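Local coordinates for protein glypican-1 (Homo sapiens, PDB 4YWT) that carries heparan sulfate chains at the cell surface, through which it binds collagen and takes part in Schwann cell myelination, at residues Q454-M457 with Q458-M462. The protein carries 3 engineered substitutions. Sequence-based numbering, arbitrary orientation.
Sequences QQIM and QLKIM
Lys460 reaches back over the turn of helix that precedes it and lays its side chain against Met457 and Ile456, a worked example of i to i+3 and i to i+4 contacts on one alpha-helix. Beneath it the backbone is closely knit, and this is the tight part of the contact. Four successive amides, from Gln458 to Ile461, donate to the carbonyls four residues earlier, each bond about 2.9 Å from N to O; the N-H of Ile461 points at Met457 O almost straight, at 168°. Aliphatic carbons crowd these acceptors: Leu459 CG lies 3.3 Å from Gln455 O, and Ile461 CG1 sits equally near Met457 O.

Gln455, Ile456 and Leu459 turn into the protein, Gln455 against Val232 and Val236 of helix 204-236, Leu459 against Leu292 of helix 286-299. Farther round, on the surface, Met457 and Lys460 meet more loosely. Lys460 leaves CB with CG anti to its own carbonyl carbon (chi1 -69°) and then runs extended, whereas Met457 bends at chi2 (-39°) and again at chi3, folding its thioether across the lysine. Met457 CE rests 3.7 Å from Lys460 CD, while SD stands 3.6 Å from Lys460 NZ; next to it, Ile456 CG2 meets Lys460 CE at 3.9 Å.

The lysine methylenes thus lie along sulfur, methyl groups and backbone on one side, while the ammonium group is carried to their outer end. The chemistry implies a contact whose frame is set by the helix's own i to i+4 hydrogen bonds, with dispersion between the side chains probably adding a little.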
ATOM      1  N   GLN A 454       1.916   5.227  15.696  1.00 42.18           N
ATOM      2  CA  GLN A 454       2.120   6.322  14.751  1.00 50.39           C
ATOM      3  C   GLN A 454       1.689   5.926  13.336  1.00 43.84           C
ATOM      4  O   GLN A 454       1.016   6.697  12.634  1.00 47.55           O
ATOM      5  CB  GLN A 454       3.585   6.766  14.760  1.00 52.72           C
ATOM      6  CG  GLN A 454       4.008   7.441  16.055  1.00 60.24           C
ATOM      7  CD  GLN A 454       5.490   7.756  16.103  1.00 70.71           C
ATOM      8  OE1 GLN A 454       6.248   7.363  15.215  1.00 73.66           O
ATOM      9  NE2 GLN A 454       5.911   8.468  17.142  1.00 74.27           N
ATOM     10  N   GLN A 455       2.067   4.718  12.924  1.00 37.04           N
ATOM     11  CA  GLN A 455       1.672   4.210  11.612  1.00 38.34           C
ATOM     12  C   GLN A 455       0.154   4.111  11.490  1.00 37.83           C
ATOM     13  O   GLN A 455      -0.419   4.433  10.444  1.00 37.76           O
ATOM     14  CB  GLN A 455       2.314   2.850  11.347  1.00 28.49           C
ATOM     15  CG  GLN A 455       3.832   2.883  11.326  1.00 34.19           C
ATOM     16  CD  GLN A 455       4.372   4.132  10.663  1.00 44.25           C
ATOM     17  OE1 GLN A 455       4.210   4.330   9.459  1.00 47.92           O
ATOM     18  NE2 GLN A 455       5.018   4.986  11.449  1.00 49.53           N
ATOM     19  N   ILE A 456      -0.492   3.672  12.566  1.00 40.22           N
ATOM     20  CA  ILE A 456      -1.946   3.596  12.614  1.00 39.22           C
ATOM     21  C   ILE A 456      -2.543   4.989  12.432  1.00 42.15           C
ATOM     22  O   ILE A 456      -3.542   5.160  11.723  1.00 44.25           O
ATOM     23  CB  ILE A 456      -2.438   2.965  13.937  1.00 37.64           C
ATOM     24  CG1 ILE A 456      -2.100   1.474  13.965  1.00 42.86           C
ATOM     25  CG2 ILE A 456      -3.935   3.151  14.107  1.00 32.76           C
ATOM     26  CD1 ILE A 456      -2.506   0.773  15.242  1.00 43.35           C
ATOM     27  N   MET A 457      -1.917   5.985  13.054  1.00 37.06           N
ATOM     28  CA  MET A 457      -2.351   7.365  12.854  1.00 42.82           C
ATOM     29  C   MET A 457      -2.244   7.772  11.386  1.00 40.07           C
ATOM     30  O   MET A 457      -3.171   8.378  10.830  1.00 36.39           O
ATOM     31  CB  MET A 457      -1.544   8.334  13.724  1.00 45.55           C
ATOM     32  CG  MET A 457      -1.838   8.250  15.216  1.00 49.00           C
ATOM     33  SD  MET A 457      -3.580   8.001  15.633  1.00 71.19           S
ATOM     34  CE  MET A 457      -4.382   9.350  14.763  1.00 64.57           C
ATOM     35  N   GLN A 458      -1.117   7.435  10.761  1.00 35.79           N
ATOM     36  CA  GLN A 458      -0.924   7.717   9.338  1.00 37.36           C
ATOM     37  C   GLN A 458      -2.037   7.098   8.488  1.00 31.37           C
ATOM     38  O   GLN A 458      -2.618   7.763   7.616  1.00 26.55           O
ATOM     39  CB  GLN A 458       0.440   7.207   8.869  1.00 34.00           C
ATOM     40  CG  GLN A 458       1.623   7.929   9.498  1.00 39.80           C
ATOM     41  CD  GLN A 458       1.632   9.413   9.181  1.00 48.68           C
ATOM     42  OE1 GLN A 458       1.875   9.815   8.043  1.00 50.89           O
ATOM     43  NE2 GLN A 458       1.366  10.236  10.190  1.00 42.34           N
ATOM     44  N   LEU A 459      -2.335   5.828   8.755  1.00 34.31           N
ATOM     45  CA  LEU A 459      -3.417   5.135   8.062  1.00 31.76           C
ATOM     46  C   LEU A 459      -4.744   5.866   8.241  1.00 36.30           C
ATOM     47  O   LEU A 459      -5.480   6.068   7.272  1.00 40.80           O
ATOM     48  CB  LEU A 459      -3.543   3.690   8.552  1.00 37.26           C
ATOM     49  CG  LEU A 459      -2.358   2.751   8.309  1.00 37.85           C
ATOM     50  CD1 LEU A 459      -2.632   1.381   8.907  1.00 42.10           C
ATOM     51  CD2 LEU A 459      -2.055   2.633   6.827  1.00 37.98           C
ATOM     52  N   LYS A 460      -5.042   6.266   9.476  1.00 32.27           N
ATOM     53  CA  LYS A 460      -6.255   7.037   9.760  1.00 30.39           C
ATOM     54  C   LYS A 460      -6.345   8.296   8.900  1.00 27.44           C
ATOM     55  O   LYS A 460      -7.355   8.540   8.226  1.00 36.24           O
ATOM     56  CB  LYS A 460      -6.315   7.436  11.236  1.00 33.16           C
ATOM     57  CG  LYS A 460      -6.538   6.297  12.213  1.00 40.51           C
ATOM     58  CD  LYS A 460      -6.872   6.858  13.590  1.00 42.86           C
ATOM     59  CE  LYS A 460      -6.773   5.804  14.675  1.00 44.70           C
ATOM     60  NZ  LYS A 460      -6.836   6.422  16.031  1.00 49.06           N
ATOM     61  N   ILE A 461      -5.279   9.091   8.934  1.00 27.72           N
ATOM     62  CA  ILE A 461      -5.234  10.353   8.203  1.00 33.02           C
ATOM     63  C   ILE A 461      -5.421  10.164   6.697  1.00 38.75           C
ATOM     64  O   ILE A 461      -6.261  10.832   6.075  1.00 33.80           O
ATOM     65  CB  ILE A 461      -3.906  11.090   8.459  1.00 36.83           C
ATOM     66  CG1 ILE A 461      -3.814  11.506   9.930  1.00 38.85           C
ATOM     67  CG2 ILE A 461      -3.782  12.306   7.554  1.00 30.79           C
ATOM     68  CD1 ILE A 461      -2.434  11.954  10.356  1.00 38.18           C
ATOM     69  N   MET A 462      -4.647   9.250   6.115  1.00 34.89           N
ATOM     70  CA  MET A 462      -4.747   8.996   4.681  1.00 25.38           C
ATOM     71  C   MET A 462      -6.147   8.506   4.313  1.00 28.54           C
ATOM     72  O   MET A 462      -6.716   8.923   3.300  1.00 32.74           O
ATOM     73  CB  MET A 462      -3.692   7.981   4.238  1.00 35.41           C
ATOM     74  CG  MET A 462      -3.569   7.825   2.728  1.00 36.67           C
ATOM     75  SD  MET A 462      -3.063   9.340   1.895  1.00 34.86           S
ATOM     76  CE  MET A 462      -4.514   9.672   0.904  1.00 24.10           C
TER